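Long-range contact in DNA repair protein RecN (Deinococcus radiodurans, PDB 4ABX), which is an SMC-like, ATP-binding protein that may take part in recombinational repair of damaged DNA, seen here as its coiled-coil domain: residues L37-T49 with S117-L131. Residues are numbered along the deposited sequence; the frame is centred on the assembly and turned at random.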
loop_
_atom_site.group_PDB
_atom_site.type_symbol
_atom_site.label_atom_id
_atom_site.label_comp_id
_atom_site.label_asym_id
_atom_site.label_seq_id
_atom_site.Cartn_x
_atom_site.Cartn_y
_atom_site.Cartn_z
ATOM N N LEU A 37 -4.416 5.657 42.566
ATOM C CA LEU A 37 -5.303 5.270 41.472
ATOM C C LEU A 37 -4.957 6.001 40.171
ATOM O O LEU A 37 -4.838 5.375 39.112
ATOM C CB LEU A 37 -6.767 5.517 41.844
ATOM C CG LEU A 37 -7.384 4.604 42.911
ATOM C CD1 LEU A 37 -8.778 5.096 43.286
ATOM C CD2 LEU A 37 -7.434 3.159 42.434
ATOM N N ASN A 38 -4.799 7.322 40.259
ATOM C CA ASN A 38 -4.488 8.145 39.091
ATOM C C ASN A 38 -3.147 7.777 38.464
ATOM O O ASN A 38 -2.999 7.756 37.242
ATOM C CB ASN A 38 -4.470 9.633 39.452
ATOM C CG ASN A 38 -5.855 10.203 39.689
ATOM O OD1 ASN A 38 -6.027 11.122 40.491
ATOM N ND2 ASN A 38 -6.846 9.670 38.989
ATOM N N THR A 39 -2.160 7.518 39.311
ATOM C CA THR A 39 -0.845 7.100 38.841
ATOM C C THR A 39 -0.927 5.754 38.120
ATOM O O THR A 39 -0.338 5.570 37.055
ATOM C CB THR A 39 0.159 7.028 40.014
ATOM O OG1 THR A 39 0.485 8.357 40.434
ATOM C CG2 THR A 39 1.430 6.308 39.598
ATOM N N GLU A 40 -1.681 4.822 38.692
ATOM C CA GLU A 40 -1.853 3.496 38.105
ATOM C C GLU A 40 -2.708 3.542 36.824
ATOM O O GLU A 40 -2.447 2.815 35.866
ATOM C CB GLU A 40 -2.446 2.538 39.145
ATOM C CG GLU A 40 -2.530 1.086 38.711
ATOM C CD GLU A 40 -1.177 0.392 38.619
ATOM O OE1 GLU A 40 -0.119 1.058 38.713
ATOM O OE2 GLU A 40 -1.183 -0.843 38.439
ATOM N N LEU A 41 -3.716 4.412 36.807
ATOM C CA LEU A 41 -4.516 4.642 35.602
ATOM C C LEU A 41 -3.663 5.087 34.404
ATOM O O LEU A 41 -3.823 4.586 33.278
ATOM C CB LEU A 41 -5.591 5.701 35.871
ATOM C CG LEU A 41 -6.487 6.051 34.679
ATOM C CD1 LEU A 41 -7.333 4.857 34.294
ATOM C CD2 LEU A 41 -7.361 7.267 34.983
ATOM N N SER A 42 -2.775 6.047 34.639
ATOM C CA SER A 42 -1.889 6.520 33.577
ATOM C C SER A 42 -0.945 5.410 33.128
ATOM O O SER A 42 -0.725 5.216 31.931
ATOM C CB SER A 42 -1.071 7.726 34.042
ATOM O OG SER A 42 -1.907 8.832 34.313
ATOM N N ARG A 43 -0.377 4.690 34.092
ATOM C CA ARG A 43 0.559 3.616 33.782
ATOM C C ARG A 43 -0.093 2.573 32.883
ATOM O O ARG A 43 0.490 2.167 31.883
ATOM C CB ARG A 43 1.086 2.947 35.054
ATOM C CG ARG A 43 2.185 1.913 34.787
ATOM C CD ARG A 43 2.595 1.155 36.047
ATOM N NE ARG A 43 1.547 0.258 36.536
ATOM C CZ ARG A 43 1.342 -0.977 36.079
ATOM N NH1 ARG A 43 2.106 -1.469 35.114
ATOM N NH2 ARG A 43 0.368 -1.722 36.586
ATOM N N LEU A 44 -1.301 2.146 33.244
ATOM C CA LEU A 44 -2.005 1.108 32.492
ATOM C C LEU A 44 -2.557 1.619 31.165
ATOM O O LEU A 44 -2.525 0.911 30.154
ATOM C CB LEU A 44 -3.141 0.504 33.326
ATOM C CG LEU A 44 -2.720 -0.373 34.511
ATOM C CD1 LEU A 44 -3.837 -0.487 35.544
ATOM C CD2 LEU A 44 -2.285 -1.748 34.035
ATOM N N SER A 45 -3.086 2.837 31.169
ATOM C CA SER A 45 -3.597 3.417 29.935
ATOM C C SER A 45 -2.462 3.545 28.922
ATOM O O SER A 45 -2.626 3.223 27.745
ATOM C CB SER A 45 -4.241 4.782 30.191
ATOM O OG SER A 45 -4.763 5.322 28.985
ATOM N N ASN A 46 -1.303 4.002 29.382
ATOM C CA ASN A 46 -0.150 4.135 28.493
ATOM C C ASN A 46 0.307 2.807 27.900
ATOM O O ASN A 46 0.672 2.748 26.725
ATOM C CB ASN A 46 1.004 4.851 29.190
ATOM C CG ASN A 46 0.712 6.313 29.409
ATOM O OD1 ASN A 46 -0.359 6.794 29.039
ATOM N ND2 ASN A 46 1.650 7.028 30.016
ATOM N N LEU A 47 0.270 1.742 28.703
ATOM C CA LEU A 47 0.593 0.411 28.194
ATOM C C LEU A 47 -0.414 -0.006 27.121
ATOM O O LEU A 47 -0.052 -0.640 26.131
ATOM C CB LEU A 47 0.646 -0.629 29.318
ATOM C CG LEU A 47 1.818 -0.532 30.303
ATOM C CD1 LEU A 47 1.673 -1.561 31.412
ATOM C CD2 LEU A 47 3.149 -0.710 29.585
ATOM N N HIS A 48 -1.675 0.358 27.319
ATOM C CA HIS A 48 -2.713 0.077 26.330
ATOM C C HIS A 48 -2.446 0.808 25.018
ATOM O O HIS A 48 -2.579 0.240 23.935
ATOM C CB HIS A 48 -4.087 0.476 26.859
ATOM C CG HIS A 48 -5.185 0.320 25.852
ATOM N ND1 HIS A 48 -5.602 -0.911 25.393
ATOM C CD2 HIS A 48 -5.941 1.239 25.211
ATOM C CE1 HIS A 48 -6.575 -0.741 24.513
ATOM N NE2 HIS A 48 -6.798 0.551 24.382
ATOM N N THR A 49 -2.080 2.079 25.122
ATOM C CA THR A 49 -1.764 2.881 23.951
ATOM C C THR A 49 -0.627 2.272 23.130
ATOM O O THR A 49 -0.715 2.171 21.903
ATOM C CB THR A 49 -1.400 4.311 24.359
ATOM O OG1 THR A 49 -2.551 4.936 24.934
ATOM C CG2 THR A 49 -0.934 5.116 23.151
ATOM N N SER A 117 3.567 -7.233 25.496
ATOM C CA SER A 117 2.987 -6.149 26.281
ATOM C C SER A 117 2.651 -6.558 27.710
ATOM O O SER A 117 2.180 -7.668 27.957
ATOM C CB SER A 117 1.727 -5.617 25.597
ATOM O OG SER A 117 1.014 -4.743 26.455
ATOM N N ALA A 118 2.898 -5.647 28.646
ATOM C CA ALA A 118 2.495 -5.837 30.033
ATOM C C ALA A 118 1.158 -5.153 30.297
ATOM O O ALA A 118 0.770 -4.951 31.449
ATOM C CB ALA A 118 3.560 -5.297 30.973
ATOM N N ALA A 119 0.462 -4.782 29.227
ATOM C CA ALA A 119 -0.859 -4.178 29.363
ATOM C C ALA A 119 -1.758 -5.135 30.129
ATOM O O ALA A 119 -1.677 -6.351 29.949
ATOM C CB ALA A 119 -1.458 -3.859 27.994
ATOM N N ASP A 120 -2.603 -4.580 30.990
ATOM C CA ASP A 120 -3.492 -5.379 31.819
ATOM C C ASP A 120 -4.893 -4.786 31.780
ATOM O O ASP A 120 -5.243 -3.954 32.614
ATOM C CB ASP A 120 -2.975 -5.414 33.256
ATOM C CG ASP A 120 -3.697 -6.434 34.115
ATOM O OD1 ASP A 120 -4.754 -6.944 33.684
ATOM O OD2 ASP A 120 -3.205 -6.719 35.223
ATOM N N PRO A 121 -5.694 -5.201 30.793
ATOM C CA PRO A 121 -7.060 -4.699 30.625
ATOM C C PRO A 121 -7.912 -4.934 31.868
ATOM O O PRO A 121 -8.790 -4.124 32.162
ATOM C CB PRO A 121 -7.593 -5.529 29.455
ATOM C CG PRO A 121 -6.378 -5.909 28.688
ATOM C CD PRO A 121 -5.313 -6.133 29.720
ATOM N N GLU A 122 -7.643 -6.025 32.582
ATOM C CA GLU A 122 -8.385 -6.362 33.796
ATOM C C GLU A 122 -8.119 -5.364 34.914
ATOM O O GLU A 122 -9.039 -4.928 35.608
ATOM C CB GLU A 122 -8.009 -7.761 34.294
ATOM C CG GLU A 122 -8.373 -8.903 33.365
ATOM C CD GLU A 122 -8.107 -10.263 33.992
ATOM O OE1 GLU A 122 -8.074 -10.350 35.240
ATOM O OE2 GLU A 122 -7.935 -11.245 33.238
ATOM N N ALA A 123 -6.849 -5.026 35.108
ATOM C CA ALA A 123 -6.475 -4.102 36.169
ATOM C C ALA A 123 -6.975 -2.699 35.831
ATOM O O ALA A 123 -7.531 -2.004 36.683
ATOM C CB ALA A 123 -4.965 -4.113 36.382
ATOM N N LEU A 124 -6.787 -2.299 34.578
ATOM C CA LEU A 124 -7.227 -0.987 34.113
ATOM C C LEU A 124 -8.714 -0.745 34.382
ATOM O O LEU A 124 -9.083 0.287 34.946
ATOM C CB LEU A 124 -6.926 -0.813 32.624
ATOM C CG LEU A 124 -7.453 0.473 31.990
ATOM C CD1 LEU A 124 -7.007 1.678 32.793
ATOM C CD2 LEU A 124 -6.978 0.595 30.536
ATOM N N ASP A 125 -9.559 -1.689 33.976
ATOM C CA ASP A 125 -11.001 -1.569 34.200
ATOM C C ASP A 125 -11.348 -1.463 35.685
ATOM O O ASP A 125 -12.294 -0.776 36.061
ATOM C CB ASP A 125 -11.761 -2.738 33.566
ATOM C CG ASP A 125 -12.046 -2.519 32.087
ATOM O OD1 ASP A 125 -11.952 -1.362 31.620
ATOM O OD2 ASP A 125 -12.374 -3.506 31.394
ATOM N N ARG A 126 -10.581 -2.146 36.526
ATOM C CA ARG A 126 -10.834 -2.113 37.959
ATOM C C ARG A 126 -10.432 -0.770 38.567
ATOM O O ARG A 126 -11.096 -0.268 39.473
ATOM C CB ARG A 126 -10.124 -3.269 38.656
ATOM C CG ARG A 126 -10.700 -4.628 38.297
ATOM C CD ARG A 126 -10.221 -5.713 39.252
ATOM N NE ARG A 126 -8.778 -5.919 39.181
ATOM C CZ ARG A 126 -8.187 -6.749 38.327
ATOM N NH1 ARG A 126 -8.920 -7.447 37.466
ATOM N NH2 ARG A 126 -6.866 -6.881 38.331
ATOM N N VAL A 127 -9.351 -0.192 38.057
ATOM C CA VAL A 127 -8.907 1.125 38.494
ATOM C C VAL A 127 -9.936 2.176 38.113
ATOM O O VAL A 127 -10.246 3.070 38.905
ATOM C CB VAL A 127 -7.551 1.498 37.875
ATOM C CG1 VAL A 127 -7.271 2.977 38.054
ATOM C CG2 VAL A 127 -6.442 0.656 38.494
ATOM N N GLU A 128 -10.465 2.066 36.897
ATOM C CA GLU A 128 -11.489 2.992 36.436
ATOM C C GLU A 128 -12.776 2.850 37.246
ATOM O O GLU A 128 -13.419 3.844 37.576
ATOM C CB GLU A 128 -11.771 2.796 34.940
ATOM C CG GLU A 128 -10.570 3.074 34.040
ATOM C CD GLU A 128 -10.951 3.193 32.572
ATOM O OE1 GLU A 128 -11.652 4.166 32.212
ATOM O OE2 GLU A 128 -10.548 2.315 31.780
ATOM N N ALA A 129 -13.144 1.612 37.560
ATOM C CA ALA A 129 -14.346 1.350 38.342
ATOM C C ALA A 129 -14.271 1.983 39.735
ATOM O O ALA A 129 -15.265 2.510 40.235
ATOM C CB ALA A 129 -14.601 -0.149 38.445
ATOM N N ARG A 130 -13.097 1.934 40.361
ATOM C CA ARG A 130 -12.921 2.550 41.677
ATOM C C ARG A 130 -13.013 4.069 41.574
ATOM O O ARG A 130 -13.679 4.718 42.380
ATOM C CB ARG A 130 -11.579 2.150 42.306
ATOM C CG ARG A 130 -11.352 2.713 43.720
ATOM C CD ARG A 130 -12.364 2.146 44.730
ATOM N NE ARG A 130 -12.191 2.700 46.075
ATOM C CZ ARG A 130 -13.077 2.562 47.061
ATOM N NH1 ARG A 130 -14.205 1.893 46.852
ATOM N NH2 ARG A 130 -12.841 3.098 48.252
ATOM N N LEU A 131 -12.334 4.628 40.576
ATOM C CA LEU A 131 -12.338 6.068 40.350
ATOM C C LEU A 131 -13.745 6.572 40.044
ATOM O O LEU A 131 -14.137 7.664 40.462
ATOM C CB LEU A 131 -11.387 6.424 39.202
ATOM C CG LEU A 131 -9.901 6.310 39.542
ATOM C CD1 LEU A 131 -9.031 6.443 38.291
ATOM C CD2 LEU A 131 -9.530 7.352 40.586
HETATM O O HOH W 1 -3.256 -1.886 30.449
HETATM O O HOH W 2 2.163 -2.411 25.868
#
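Helices 37-49 and 121-131 run roughly antiparallel, their N-to-C directions 142° apart and their axes 9.5 Å at closest approach. No direct hydrogen bond joins them. Val127 is a knob among Leu37, Glu40, Leu41 and Leu44, with CG1 3.6 Å from Leu37 O. Leu41 is the answering knob, seated among Leu124, Val127, Glu128 and Leu131. With CG anti to the backbone N (chi1 179°), it brings CD1 to 3.5 Å from Leu124 CD1, while CD2 lies 3.8 Å from Leu131 CD1. At one end Leu37 CB lies 3.5 Å from Leu131 CD2, the two side chains passing with opposite headings, and Leu37 CD1 rests on Arg130 CG. The guanidinium of Arg130 continues to Val27 O and Glu33. Glu40 lays CG against Val127 CG2 at 3.9 Å, while Arg43 grips its carboxylate side-on through NE and NH2. Losing the Glu40 chain beyond CB, as with an alanine here, would probably cost Val127 CG2 one neighbour and leave Arg43 without its carboxylate mate. Leu44 CD1 packs over the backbone N of Leu124, and CD2 lies beside Asp120 CB. Asp120 N-caps helix 121-131. A water bridges Leu44 O (2.9 Å) and Asp120 N (2.8 Å). The paired knobs-into-holes packing is that of a coiled coil, here a short antiparallel one crossing more steeply than a regular one, within RecN's coiled-coil domain.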